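Local structure of DUF985 domain-containing protein (Shewanella oneidensis, 1YUD) at residues G30-S35 / S50-L55; P44-W49 / G136-D141; L56-V61 / N122-S127; T68-W73 / V111-I116; F145-L150 / V160-S165. The protein is of unknown function but belongs to the cupin superfamily, built as a jelly-roll beta-barrel and found here as an assembly of two subunits. All blocks are in the same frame, centred on the assembly; numbering follows the deposited sequence.

Contacts 1, 3 and 4 all reach the six-stranded antiparallel sheet of the cupin fold. Contacts 1 and 3 share strand 50-57, their centres 15 Å apart, and touch where Leu55 CG packs on Ser127 O. Contact 4 joins strand 71-76 to 109-111, an outermost strand of that sheet within this chain, its centre 16 Å from contact 1. Contact 2 ties together the loops that follow strands 31-37 and 126-133; it meets contact 1 through Ser50 OG and Phe137 N, 3.2 Å apart and probably hydrogen-bonded, and contact 4 through Thr68. Contact 5 packs C-terminal helical turns by the second sheet and touches contact 3 through Val61 and contact 4 through Ile116. Contacts 1, 2 and 4 also face the second subunit.

Contact 1. Residues G30-S35 / S50-L55; sequences GFYRSS and SSIYFL
Ile52 and Ser34 form a non-hydrogen-bonded pair between antiparallel strands 31-37 and 50-57, and the isoleucine spends its two branches on different partners. CG2 lies 3.8 Å from Ser34 CA, while CD1 stands out from the sheet, 4.2 Å from Tyr32 CB. With CG1 set between the backbone N and the carbonyl carbon (chi1 69°) and CD1 extended beyond it, the longer branch crosses the tyrosine at a slant. Tyr32 CB also rests 4.0 Å from Phe54 CD2. With an alanine in place of Ile52, CG2 and the CG1-CD1 branch would be lost, which is likely to leave a gap beside Tyr32 CB and Ser34 CA. Phe31 and Leu55, on the other face, run side by side in the same direction, their CD2 atoms 3.8 Å apart, and helix 14-20 packs on both. The backbone bonds include Leu55 N to Phe31 O and Tyr53 N to Arg33 O, each 2.8 Å, and a nearly straight one from Ser35 N to Ser51 O (2.7 Å, 170°). The hydroxyls of Ser35 and Ser51 both hydrogen-bond to Gln108 OE1 of the second subunit. Apolar contacts thus join the strands on both faces, while the serine end takes part in the subunit interface.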
# COMPACT_ATOMS: atom_id res chain seq x y z
N GLY A 30 -8.53 9.03 -14.24
CA GLY A 30 -8.18 7.64 -13.96
C GLY A 30 -9.35 6.76 -13.53
O GLY A 30 -10.52 7.13 -13.66
N PHE A 31 -9.01 5.58 -13.01
CA PHE A 31 -9.98 4.60 -12.55
C PHE A 31 -9.72 4.21 -11.10
O PHE A 31 -8.59 4.21 -10.65
CB PHE A 31 -9.89 3.37 -13.44
CG PHE A 31 -10.34 3.62 -14.84
CD1 PHE A 31 -11.69 3.78 -15.13
CD2 PHE A 31 -9.41 3.71 -15.87
CE1 PHE A 31 -12.12 4.03 -16.43
CE2 PHE A 31 -9.83 3.96 -17.18
CZ PHE A 31 -11.18 4.12 -17.46
N TYR A 32 -10.78 3.88 -10.37
CA TYR A 32 -10.63 3.51 -8.97
C TYR A 32 -11.73 2.61 -8.42
O TYR A 32 -12.74 2.37 -9.08
CB TYR A 32 -10.56 4.78 -8.13
CG TYR A 32 -11.89 5.20 -7.58
CD1 TYR A 32 -12.24 4.92 -6.26
CD2 TYR A 32 -12.80 5.90 -8.36
CE1 TYR A 32 -13.46 5.33 -5.74
CE2 TYR A 32 -14.04 6.31 -7.84
CZ TYR A 32 -14.36 6.02 -6.53
OH TYR A 32 -15.57 6.43 -6.00
N ARG A 33 -11.54 2.14 -7.19
CA ARG A 33 -12.48 1.27 -6.48
C ARG A 33 -11.95 1.16 -5.06
O ARG A 33 -10.80 0.80 -4.87
CB ARG A 33 -12.51 -0.13 -7.11
CG ARG A 33 -13.81 -0.93 -6.91
CD ARG A 33 -14.29 -1.04 -5.45
NE ARG A 33 -15.72 -0.73 -5.34
CZ ARG A 33 -16.42 -0.65 -4.20
NH1 ARG A 33 -15.84 -0.86 -3.02
NH2 ARG A 33 -17.71 -0.33 -4.25
N SER A 34 -12.77 1.48 -4.07
CA SER A 34 -12.32 1.36 -2.69
C SER A 34 -12.06 -0.10 -2.41
O SER A 34 -12.80 -0.97 -2.87
CB SER A 34 -13.36 1.87 -1.73
OG SER A 34 -13.74 3.18 -2.09
N SER A 35 -11.00 -0.38 -1.67
CA SER A 35 -10.63 -1.73 -1.31
C SER A 35 -11.19 -1.99 0.08
O SER A 35 -12.03 -2.86 0.26
CB SER A 35 -9.10 -1.84 -1.29
OG SER A 35 -8.54 -0.77 -2.03
N SER A 50 -8.56 4.57 4.86
CA SER A 50 -9.23 4.07 3.66
C SER A 50 -8.23 3.77 2.54
O SER A 50 -7.23 4.47 2.39
CB SER A 50 -10.25 5.11 3.17
OG SER A 50 -9.64 6.36 2.90
N SER A 51 -8.48 2.73 1.76
CA SER A 51 -7.61 2.39 0.65
C SER A 51 -8.46 2.15 -0.59
O SER A 51 -9.58 1.66 -0.50
CB SER A 51 -6.81 1.12 0.95
OG SER A 51 -6.16 0.63 -0.22
N ILE A 52 -7.93 2.51 -1.75
CA ILE A 52 -8.63 2.33 -3.00
C ILE A 52 -7.61 1.87 -4.01
O ILE A 52 -6.41 2.07 -3.83
CB ILE A 52 -9.20 3.65 -3.54
CG1 ILE A 52 -8.05 4.54 -3.99
CG2 ILE A 52 -10.03 4.34 -2.48
CD1 ILE A 52 -8.48 5.82 -4.65
N TYR A 53 -8.09 1.25 -5.07
CA TYR A 53 -7.20 0.83 -6.13
C TYR A 53 -7.21 2.10 -6.99
O TYR A 53 -7.99 3.01 -6.73
CB TYR A 53 -7.80 -0.34 -6.87
CG TYR A 53 -7.66 -1.67 -6.18
CD1 TYR A 53 -6.46 -2.37 -6.23
CD2 TYR A 53 -8.74 -2.27 -5.53
CE1 TYR A 53 -6.33 -3.64 -5.68
CE2 TYR A 53 -8.62 -3.55 -4.97
CZ TYR A 53 -7.41 -4.23 -5.05
OH TYR A 53 -7.28 -5.50 -4.56
N PHE A 54 -6.34 2.19 -8.00
CA PHE A 54 -6.33 3.37 -8.85
C PHE A 54 -5.48 3.09 -10.08
O PHE A 54 -4.27 2.94 -9.99
CB PHE A 54 -5.78 4.59 -8.10
CG PHE A 54 -5.93 5.88 -8.85
CD1 PHE A 54 -4.95 6.31 -9.74
CD2 PHE A 54 -7.04 6.69 -8.66
CE1 PHE A 54 -5.08 7.53 -10.42
CE2 PHE A 54 -7.17 7.91 -9.34
CZ PHE A 54 -6.18 8.33 -10.22
N LEU A 55 -6.14 3.03 -11.23
CA LEU A 55 -5.46 2.70 -12.47
C LEU A 55 -5.27 3.87 -13.42
O LEU A 55 -6.03 4.84 -13.40
CB LEU A 55 -6.20 1.56 -13.16
CG LEU A 55 -5.54 1.05 -14.43
CD1 LEU A 55 -5.65 -0.46 -14.48
CD2 LEU A 55 -6.17 1.73 -15.63

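Contact 2. Residues P44-W49 / G136-D141; sequences PSRQLW and GFTFDD
Arg46 and Asp141 meet as opposite charges, but not end-on. The arginine leaves the backbone with CG anti to the carbonyl carbon and runs extended from CG to NE, which sets one guanidinium face against the Asp141 carboxylate; Asp141 CG sits 3.8 Å above the guanidinium plane, over its centre. The two flat groups are turned 73° against each other, and OD1 is 2.9 Å from Arg46 NH2 but well out of the guanidinium plane, making this a salt bridge of charges alone with no N-H aimed at the oxygen. The other oxygen, Asp141 OD2, accepts a hydrogen bond from Thr138 OG1 at 2.7 Å, met from above the carboxylate plane. Replacing Asp141 with an alanine would probably leave the Arg46 charge without its mate in this contact and Thr138 OG1 without its acceptor. This pairing and the buried Gly136 make up the close part; Gly136 CA comes 4.3 Å from Gln47 CA, and its N makes a weak, bent bond to Gln47 O (126°). On the loose, solvent side the Gln47 side chain bends away, Arg46 CG passes Thr138 OG1 at 4.2 Å, and Pro44 and Ser45 are exposed. These loops join strand 31-37 to 50-57 and strand 126-133 to helix 147-152. Thr68, ahead of strand 71-76, packs on both Arg46 and Asp141, and Leu48 and Trp49 lie against Ser134 of the second subunit.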
# COMPACT_ATOMS: atom_id res chain seq x y z
N PRO A 44 -15.84 11.80 14.92
CA PRO A 44 -17.21 11.33 14.69
C PRO A 44 -17.58 11.50 13.21
O PRO A 44 -18.53 10.90 12.71
CB PRO A 44 -18.03 12.22 15.62
CG PRO A 44 -17.07 12.46 16.78
CD PRO A 44 -15.78 12.75 16.04
N SER A 45 -16.79 12.33 12.53
CA SER A 45 -17.00 12.63 11.12
C SER A 45 -16.40 11.59 10.16
O SER A 45 -17.12 10.84 9.51
CB SER A 45 -16.41 14.00 10.81
OG SER A 45 -15.05 14.06 11.21
N ARG A 46 -15.07 11.57 10.10
CA ARG A 46 -14.33 10.68 9.21
C ARG A 46 -13.94 9.34 9.87
O ARG A 46 -14.33 9.05 11.00
CB ARG A 46 -13.06 11.40 8.74
CG ARG A 46 -13.27 12.88 8.39
CD ARG A 46 -11.94 13.63 8.45
NE ARG A 46 -12.06 15.06 8.14
CZ ARG A 46 -11.03 15.90 8.04
NH1 ARG A 46 -9.79 15.46 8.22
NH2 ARG A 46 -11.23 17.18 7.74
N GLN A 47 -13.16 8.53 9.15
CA GLN A 47 -12.70 7.22 9.64
C GLN A 47 -11.18 7.19 9.85
O GLN A 47 -10.46 8.07 9.39
CB GLN A 47 -13.07 6.11 8.66
CG GLN A 47 -14.52 5.71 8.68
CD GLN A 47 -14.96 5.21 10.05
OE1 GLN A 47 -15.07 5.99 11.00
NE2 GLN A 47 -15.19 3.91 10.15
N LEU A 48 -10.71 6.15 10.52
CA LEU A 48 -9.28 6.01 10.79
C LEU A 48 -8.47 5.97 9.49
O LEU A 48 -7.40 6.57 9.41
CB LEU A 48 -9.05 4.75 11.62
CG LEU A 48 -7.89 4.70 12.62
CD1 LEU A 48 -7.99 5.87 13.59
CD2 LEU A 48 -7.94 3.38 13.40
N TRP A 49 -8.96 5.25 8.49
CA TRP A 49 -8.28 5.16 7.19
C TRP A 49 -9.14 4.58 6.06
O TRP A 49 -10.28 4.17 6.25
CB TRP A 49 -6.98 4.35 7.32
CG TRP A 49 -7.13 2.91 7.73
CD1 TRP A 49 -6.95 2.39 8.97
CD2 TRP A 49 -7.47 1.80 6.88
NE1 TRP A 49 -7.15 1.03 8.96
CE2 TRP A 49 -7.47 0.64 7.69
CE3 TRP A 49 -7.78 1.67 5.51
CZ2 TRP A 49 -7.76 -0.63 7.18
CZ3 TRP A 49 -8.07 0.41 5.01
CH2 TRP A 49 -8.06 -0.73 5.85
N GLY A 136 -9.92 8.78 6.98
CA GLY A 136 -10.90 8.46 5.96
C GLY A 136 -11.19 9.52 4.91
O GLY A 136 -11.64 10.62 5.23
N PHE A 137 -10.96 9.18 3.64
CA PHE A 137 -11.20 10.11 2.56
C PHE A 137 -12.65 10.48 2.30
O PHE A 137 -13.35 9.77 1.59
CB PHE A 137 -10.63 9.57 1.25
CG PHE A 137 -10.92 10.43 0.06
CD1 PHE A 137 -10.41 11.72 -0.02
CD2 PHE A 137 -11.70 9.95 -0.99
CE1 PHE A 137 -10.67 12.51 -1.13
CE2 PHE A 137 -11.96 10.74 -2.11
CZ PHE A 137 -11.44 12.03 -2.17
N THR A 138 -13.12 11.58 2.89
CA THR A 138 -14.48 12.04 2.64
C THR A 138 -14.26 13.04 1.50
O THR A 138 -13.15 13.54 1.34
CB THR A 138 -15.12 12.77 3.87
OG1 THR A 138 -14.22 13.76 4.39
CG2 THR A 138 -15.47 11.78 4.97
N PHE A 139 -15.28 13.34 0.71
CA PHE A 139 -15.07 14.29 -0.38
C PHE A 139 -14.92 15.73 0.08
O PHE A 139 -14.73 16.64 -0.73
CB PHE A 139 -16.17 14.14 -1.42
CG PHE A 139 -15.83 13.17 -2.50
CD1 PHE A 139 -15.03 13.56 -3.57
CD2 PHE A 139 -16.25 11.84 -2.43
CE1 PHE A 139 -14.66 12.64 -4.56
CE2 PHE A 139 -15.89 10.92 -3.40
CZ PHE A 139 -15.09 11.32 -4.48
N ASP A 140 -14.99 15.95 1.39
CA ASP A 140 -14.82 17.28 1.96
C ASP A 140 -13.33 17.53 2.00
O ASP A 140 -12.88 18.68 1.98
CB ASP A 140 -15.36 17.33 3.38
CG ASP A 140 -16.71 16.67 3.53
OD1 ASP A 140 -16.80 15.46 3.25
OD2 ASP A 140 -17.67 17.36 3.93
N ASP A 141 -12.56 16.45 2.06
CA ASP A 141 -11.10 16.52 2.11
C ASP A 141 -10.50 16.53 0.72
O ASP A 141 -9.28 16.40 0.55
CB ASP A 141 -10.54 15.33 2.90
CG ASP A 141 -11.17 15.18 4.26
OD1 ASP A 141 -11.29 16.19 4.98
OD2 ASP A 141 -11.55 14.04 4.62

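Contact 3. Residues L56-V61 / N122-S127; sequences LRTGEV and NQDGFS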
# COMPACT_ATOMS: atom_id res chain seq x y z
N LEU A 56 -4.25 3.77 -14.25
CA LEU A 56 -3.95 4.81 -15.22
C LEU A 56 -3.59 4.22 -16.58
O LEU A 56 -2.72 3.34 -16.67
CB LEU A 56 -2.79 5.66 -14.71
CG LEU A 56 -2.97 7.16 -14.83
CD1 LEU A 56 -3.95 7.66 -13.77
CD2 LEU A 56 -1.61 7.83 -14.66
N ARG A 57 -4.27 4.69 -17.62
CA ARG A 57 -4.01 4.25 -18.99
C ARG A 57 -3.45 5.42 -19.80
O ARG A 57 -3.65 6.58 -19.44
CB ARG A 57 -5.29 3.77 -19.67
CG ARG A 57 -5.87 2.49 -19.12
CD ARG A 57 -7.15 2.11 -19.84
NE ARG A 57 -8.02 3.26 -20.03
CZ ARG A 57 -9.30 3.19 -20.39
NH1 ARG A 57 -10.01 4.30 -20.55
NH2 ARG A 57 -9.87 2.00 -20.58
N THR A 58 -2.77 5.08 -20.89
CA THR A 58 -2.14 6.06 -21.77
C THR A 58 -2.93 7.33 -22.08
O THR A 58 -2.35 8.32 -22.53
CB THR A 58 -1.75 5.42 -23.10
OG1 THR A 58 -0.97 4.25 -22.86
CG2 THR A 58 -0.93 6.39 -23.92
N GLY A 59 -4.24 7.32 -21.84
CA GLY A 59 -5.02 8.51 -22.10
C GLY A 59 -5.38 9.26 -20.83
O GLY A 59 -5.87 10.40 -20.87
N GLU A 60 -5.13 8.63 -19.70
CA GLU A 60 -5.45 9.23 -18.41
C GLU A 60 -4.25 9.71 -17.58
O GLU A 60 -3.14 9.15 -17.64
CB GLU A 60 -6.29 8.22 -17.59
CG GLU A 60 -7.71 7.99 -18.10
CD GLU A 60 -8.65 9.13 -17.74
OE1 GLU A 60 -8.31 10.30 -18.02
OE2 GLU A 60 -9.75 8.86 -17.18
N VAL A 61 -4.48 10.78 -16.83
CA VAL A 61 -3.50 11.35 -15.91
C VAL A 61 -4.35 11.82 -14.73
O VAL A 61 -5.54 12.12 -14.90
CB VAL A 61 -2.75 12.58 -16.49
CG1 VAL A 61 -1.98 12.19 -17.73
CG2 VAL A 61 -3.72 13.71 -16.75
N ASN A 122 4.98 7.15 -16.93
CA ASN A 122 6.28 7.52 -17.50
C ASN A 122 6.44 6.95 -18.92
O ASN A 122 7.19 7.49 -19.73
CB ASN A 122 7.42 7.05 -16.59
CG ASN A 122 7.75 8.07 -15.49
OD1 ASN A 122 8.15 7.69 -14.39
ND2 ASN A 122 7.59 9.35 -15.79
N GLN A 123 5.72 5.87 -19.19
CA GLN A 123 5.73 5.19 -20.48
C GLN A 123 4.28 4.83 -20.80
O GLN A 123 3.43 4.83 -19.91
CB GLN A 123 6.55 3.90 -20.43
CG GLN A 123 8.06 4.08 -20.35
CD GLN A 123 8.64 4.77 -21.58
OE1 GLN A 123 8.42 5.97 -21.79
NE2 GLN A 123 9.38 4.02 -22.39
N ASP A 124 3.99 4.54 -22.07
CA ASP A 124 2.63 4.16 -22.46
C ASP A 124 2.37 2.76 -21.91
O ASP A 124 3.26 1.90 -21.93
CB ASP A 124 2.44 4.15 -23.98
CG ASP A 124 2.43 5.56 -24.60
OD1 ASP A 124 1.93 6.50 -23.96
OD2 ASP A 124 2.92 5.70 -25.74
N GLY A 125 1.16 2.54 -21.42
CA GLY A 125 0.81 1.24 -20.86
C GLY A 125 -0.19 1.48 -19.76
O GLY A 125 -1.01 2.40 -19.86
N PHE A 126 -0.15 0.67 -18.71
CA PHE A 126 -1.10 0.86 -17.61
C PHE A 126 -0.40 0.96 -16.26
O PHE A 126 0.79 0.63 -16.13
CB PHE A 126 -2.08 -0.30 -17.55
CG PHE A 126 -1.46 -1.57 -17.07
CD1 PHE A 126 -0.62 -2.30 -17.90
CD2 PHE A 126 -1.69 -2.02 -15.78
CE1 PHE A 126 -0.03 -3.47 -17.46
CE2 PHE A 126 -1.11 -3.19 -15.33
CZ PHE A 126 -0.27 -3.92 -16.17
N SER A 127 -1.15 1.38 -15.24
CA SER A 127 -0.60 1.47 -13.90
C SER A 127 -1.62 1.32 -12.79
O SER A 127 -2.50 2.16 -12.60
CB SER A 127 0.14 2.78 -13.73
OG SER A 127 1.32 2.75 -14.48
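Thr58 meets Gly125 through its hydroxyl and, weakly, its backbone N. Followed outward, the threonine first offers CB, 3.9 Å from Asp124 OD1. One branch from CB is OG1, placed anti to the carbonyl carbon (chi1 -53°), and there it accepts the N-H of Gly125 at 3.1 Å with an angle of 140°. The other branch, CG2, heads to the Asp124 carboxylate, where the modelled approach is too close to be trusted. Thr58 N adds a weak bond of 3.4 Å to Gly125 O, so OG1 and N of one residue face the N-H and C=O of another. Glycine suits this place: the backbone angles of Gly125 would jam a side chain against the carbonyl O of the residue before it. Two residues before Thr58, Leu56 forms an antiparallel hydrogen-bonded pair with Ser127, though both bonds are bent and weak, Leu56 N to Ser127 O and Ser127 N to Leu56 O each at 2.9 Å. The hydroxyl of Ser127 has its strongest polar partner outside the segments, Gln79 O. Leu56, Thr58 and Ser127 all touch Met121 of strand 116-121, while Arg57 and Phe126 pack on Ala14 of helix 14-20. A type I turn from Arg57 to Glu60 sends the chain from strand 50-57 of one sheet into strand 62-66 of the other, a crossing between sheets in keeping with the cupin jelly-roll beta-barrel.

Contact 4. Residues T68-W73 / V111-I116; sequences TADEMW and VPKGCI
The Trp73 indole is met obliquely by Val111 CG1, which lies 3.4 Å from CD1 in the pyrrole part of the ring. In the ring plane, at the edge, lies the carbonyl Glu71 O. Trp73 NE1 also makes a weak bond of 2.7 Å to Glu71 OE1; the Glu71 chain, CG anti to the backbone N (chi1 -164°) and extended beyond it, carries OE1 to NE1. Leu81, Ile83, Val129, Cys131 and Phe117 pack around the ring from two sheets. Glu71 and Val111 themselves form an antiparallel hydrogen-bonded pair: Val111 N reaches Glu71 O at 3.2 Å (157°), lying in the carbonyl plane, whereas the return bond from Glu71 N to Val111 O is weak at 3.4 Å. Just before strand 71-76, Asp70 holds the loop that follows strand 109-111. Its OD2 accepts from Lys113 N at 2.7 Å, met nearly along the carboxylate C-O axis. Lys113 has CG between its backbone N and carbonyl carbon (chi1 61°), and its extended chain slides past the aspartate, CD passing Thr68 O at 3.2 Å, before NZ ends 5.6 Å from Asp70 OD2. Lys113 also packs on Thr40 of the second subunit. The carboxylate of Asp70 therefore serves a backbone N-H and not the ammonium group, which may still feel its charge at a distance; the bond fixes the start of the loop against the residues that lead into strand 71-76.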
# COMPACT_ATOMS: atom_id res chain seq x y z
N THR A 68 -6.90 16.83 2.30
CA THR A 68 -6.86 17.35 3.66
C THR A 68 -5.99 16.44 4.50
O THR A 68 -5.52 16.81 5.56
CB THR A 68 -8.27 17.38 4.26
OG1 THR A 68 -9.01 18.47 3.68
CG2 THR A 68 -8.23 17.54 5.76
N ALA A 69 -5.76 15.23 4.01
CA ALA A 69 -4.97 14.27 4.74
C ALA A 69 -3.84 13.71 3.88
O ALA A 69 -3.83 13.87 2.66
CB ALA A 69 -5.86 13.14 5.25
N ASP A 70 -2.87 13.07 4.52
CA ASP A 70 -1.77 12.49 3.79
C ASP A 70 -2.28 11.31 2.97
O ASP A 70 -3.38 10.79 3.21
CB ASP A 70 -0.70 12.00 4.77
CG ASP A 70 0.08 13.14 5.39
OD1 ASP A 70 0.90 12.85 6.28
OD2 ASP A 70 -0.13 14.30 4.98
N GLU A 71 -1.48 10.87 2.02
CA GLU A 71 -1.89 9.75 1.21
C GLU A 71 -0.68 8.90 0.90
O GLU A 71 0.31 9.38 0.37
CB GLU A 71 -2.54 10.24 -0.08
CG GLU A 71 -3.33 9.19 -0.82
CD GLU A 71 -4.00 9.74 -2.06
OE1 GLU A 71 -3.35 9.84 -3.12
OE2 GLU A 71 -5.20 10.09 -1.97
N MSE A 72 -0.74 7.63 1.24
CA MSE A 72 0.38 6.79 0.93
C MSE A 72 0.14 6.20 -0.45
O MSE A 72 -1.00 6.01 -0.87
CB MSE A 72 0.54 5.72 2.00
CG MSE A 72 1.34 6.20 3.23
SE MSE A 72 3.23 6.56 2.83
CE MSE A 72 3.76 4.74 2.41
N TRP A 73 1.21 5.96 -1.18
CA TRP A 73 1.09 5.40 -2.50
C TRP A 73 1.88 4.12 -2.58
O TRP A 73 3.08 4.10 -2.32
CB TRP A 73 1.60 6.39 -3.55
CG TRP A 73 0.61 7.49 -3.87
CD1 TRP A 73 0.04 8.36 -2.99
CD2 TRP A 73 0.10 7.84 -5.17
NE1 TRP A 73 -0.79 9.23 -3.65
CE2 TRP A 73 -0.77 8.94 -4.99
CE3 TRP A 73 0.30 7.33 -6.46
CZ2 TRP A 73 -1.45 9.54 -6.06
CZ3 TRP A 73 -0.37 7.93 -7.53
CH2 TRP A 73 -1.23 9.03 -7.32
N VAL A 111 2.58 11.48 -0.29
CA VAL A 111 2.23 12.80 -0.77
C VAL A 111 1.59 13.58 0.39
O VAL A 111 0.43 13.36 0.76
CB VAL A 111 1.28 12.70 -2.02
CG1 VAL A 111 0.27 11.60 -1.83
CG2 VAL A 111 0.59 14.03 -2.25
N PRO A 112 2.37 14.49 1.00
CA PRO A 112 1.96 15.33 2.13
C PRO A 112 0.68 16.10 1.91
O PRO A 112 0.47 16.66 0.84
CB PRO A 112 3.16 16.26 2.34
CG PRO A 112 3.78 16.35 0.98
CD PRO A 112 3.70 14.91 0.50
N LYS A 113 -0.17 16.13 2.93
CA LYS A 113 -1.43 16.84 2.84
C LYS A 113 -1.23 18.33 2.63
O LYS A 113 -0.12 18.85 2.77
CB LYS A 113 -2.27 16.62 4.10
CG LYS A 113 -1.63 17.11 5.39
CD LYS A 113 -2.54 16.83 6.59
CE LYS A 113 -1.92 17.30 7.89
NZ LYS A 113 -2.79 16.99 9.05
N GLY A 114 -2.31 19.02 2.28
CA GLY A 114 -2.27 20.45 2.06
C GLY A 114 -1.55 20.89 0.80
O GLY A 114 -1.47 22.09 0.53
N CYS A 115 -1.03 19.94 0.03
CA CYS A 115 -0.32 20.29 -1.19
C CYS A 115 -1.11 19.87 -2.44
O CYS A 115 -1.81 18.85 -2.43
CB CYS A 115 1.05 19.63 -1.21
SG CYS A 115 1.10 18.07 -2.11
N ILE A 116 -0.98 20.67 -3.50
CA ILE A 116 -1.66 20.38 -4.77
C ILE A 116 -0.76 19.49 -5.62
O ILE A 116 0.36 19.86 -5.94
CB ILE A 116 -1.99 21.68 -5.54
CG1 ILE A 116 -3.01 22.50 -4.75
CG2 ILE A 116 -2.54 21.34 -6.94
CD1 ILE A 116 -3.27 23.90 -5.31

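Contact 5. Residues F145-L150 / V160-S165; sequences FSQEAL and VVQKLS
Gln147, in the first turn of helix 147-152, lies with its CA 5.1 Å from that of Ser165, and one turn on Leu150 CA is 6.7 Å from Val161 CA, so the start of this helix lies against the residues that run out of helix 158-161. Leu150 carries the apolar side: its CB meets Val161 CG1 at 3.3 Å, and CD1 extends on to Ser165 CB, 3.7 Å away. Val161 presents that CG1 because it stands anti to the backbone N (chi1 -175°). Both segments belong to the C-terminal helical part that packs on the second sheet of the cupin jelly-roll beta-barrel, where Leu150, Val160 and Leu164 rest on Phe64 of strand 62-66. Ser165 OG points in at the first turn of the other helix and lies 3.5 Å from Gln147 CB. Gln147 is extended and lays its amide over the end of the neighbouring turn, NE2 coming 3.7 Å from Gln162 CA. Ser146 is the N-cap just ahead of helix 147-152; its OG accepts from Ala149 N at 3.2 Å. Val160 O receives Lys163 N and Leu164 N as the chain leaves the helix, and Gln162 OE1 bonds to the ammonium of Lys158.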
# COMPACT_ATOMS: atom_id res chain seq x y z
N PHE A 145 -8.84 21.19 -9.21
CA PHE A 145 -8.57 22.55 -9.68
C PHE A 145 -8.61 22.79 -11.19
O PHE A 145 -8.18 21.95 -11.98
CB PHE A 145 -7.22 23.03 -9.14
CG PHE A 145 -7.19 23.23 -7.65
CD1 PHE A 145 -7.17 22.14 -6.79
CD2 PHE A 145 -7.21 24.50 -7.11
CE1 PHE A 145 -7.18 22.32 -5.40
CE2 PHE A 145 -7.22 24.70 -5.73
CZ PHE A 145 -7.20 23.61 -4.88
N SER A 146 -9.11 23.97 -11.56
CA SER A 146 -9.23 24.39 -12.96
C SER A 146 -7.89 24.89 -13.47
O SER A 146 -7.12 25.43 -12.69
CB SER A 146 -10.22 25.54 -13.08
OG SER A 146 -9.61 26.75 -12.66
N GLN A 147 -7.63 24.73 -14.76
CA GLN A 147 -6.37 25.20 -15.34
C GLN A 147 -6.24 26.69 -15.07
O GLN A 147 -5.14 27.21 -14.85
CB GLN A 147 -6.34 24.94 -16.84
CG GLN A 147 -4.95 24.99 -17.46
CD GLN A 147 -4.95 24.70 -18.96
OE1 GLN A 147 -5.37 25.53 -19.77
NE2 GLN A 147 -4.49 23.50 -19.32
N GLU A 148 -7.38 27.37 -15.07
CA GLU A 148 -7.43 28.81 -14.82
C GLU A 148 -6.69 29.18 -13.55
O GLU A 148 -5.60 29.74 -13.60
CB GLU A 148 -8.89 29.29 -14.71
CG GLU A 148 -9.54 29.72 -16.02
CD GLU A 148 -9.69 28.60 -17.03
OE1 GLU A 148 -8.67 28.16 -17.61
OE2 GLU A 148 -10.84 28.16 -17.26
N ALA A 149 -7.28 28.86 -12.40
CA ALA A 149 -6.67 29.18 -11.12
C ALA A 149 -5.21 28.75 -11.05
O ALA A 149 -4.38 29.44 -10.47
CB ALA A 149 -7.46 28.54 -9.99
N LEU A 150 -4.90 27.61 -11.66
CA LEU A 150 -3.54 27.09 -11.63
C LEU A 150 -2.51 27.90 -12.41
O LEU A 150 -1.32 27.86 -12.09
CB LEU A 150 -3.52 25.63 -12.08
CG LEU A 150 -4.25 24.67 -11.14
CD1 LEU A 150 -4.07 23.25 -11.64
CD2 LEU A 150 -3.71 24.82 -9.72
N VAL A 160 3.84 22.13 -16.80
CA VAL A 160 3.24 20.93 -16.23
C VAL A 160 1.77 21.14 -15.87
O VAL A 160 1.01 20.18 -15.77
CB VAL A 160 4.00 20.46 -14.98
CG1 VAL A 160 3.58 21.28 -13.78
CG2 VAL A 160 3.77 18.97 -14.75
N VAL A 161 1.37 22.39 -15.65
CA VAL A 161 -0.02 22.68 -15.33
C VAL A 161 -0.90 22.36 -16.55
O VAL A 161 -2.06 21.97 -16.41
CB VAL A 161 -0.21 24.16 -14.94
CG1 VAL A 161 -1.64 24.40 -14.50
CG2 VAL A 161 0.75 24.53 -13.84
N GLN A 162 -0.32 22.51 -17.74
CA GLN A 162 -1.01 22.24 -19.00
C GLN A 162 -1.10 20.75 -19.29
O GLN A 162 -1.50 20.36 -20.39
CB GLN A 162 -0.29 22.90 -20.17
CG GLN A 162 -0.25 24.41 -20.15
CD GLN A 162 0.39 24.97 -21.41
OE1 GLN A 162 1.46 24.52 -21.83
NE2 GLN A 162 -0.26 25.95 -22.01
N LYS A 163 -0.70 19.91 -18.35
CA LYS A 163 -0.78 18.47 -18.55
C LYS A 163 -1.66 17.81 -17.49
O LYS A 163 -2.46 16.93 -17.80
CB LYS A 163 0.62 17.84 -18.52
CG LYS A 163 1.38 17.97 -19.84
CD LYS A 163 1.55 19.42 -20.27
CE LYS A 163 2.25 19.52 -21.63
NZ LYS A 163 2.46 20.92 -22.09
N LEU A 164 -1.51 18.27 -16.25
CA LEU A 164 -2.27 17.72 -15.13
C LEU A 164 -3.40 18.66 -14.74
O LEU A 164 -3.74 18.78 -13.56
CB LEU A 164 -1.35 17.50 -13.93
CG LEU A 164 -0.02 16.77 -14.15
CD1 LEU A 164 0.73 16.68 -12.84
CD2 LEU A 164 -0.26 15.39 -14.71
N SER A 165 -4.00 19.32 -15.72
CA SER A 165 -5.10 20.24 -15.45
C SER A 165 -5.87 20.51 -16.73
O SER A 165 -5.41 20.18 -17.82
CB SER A 165 -4.56 21.55 -14.88
OG SER A 165 -5.61 22.42 -14.52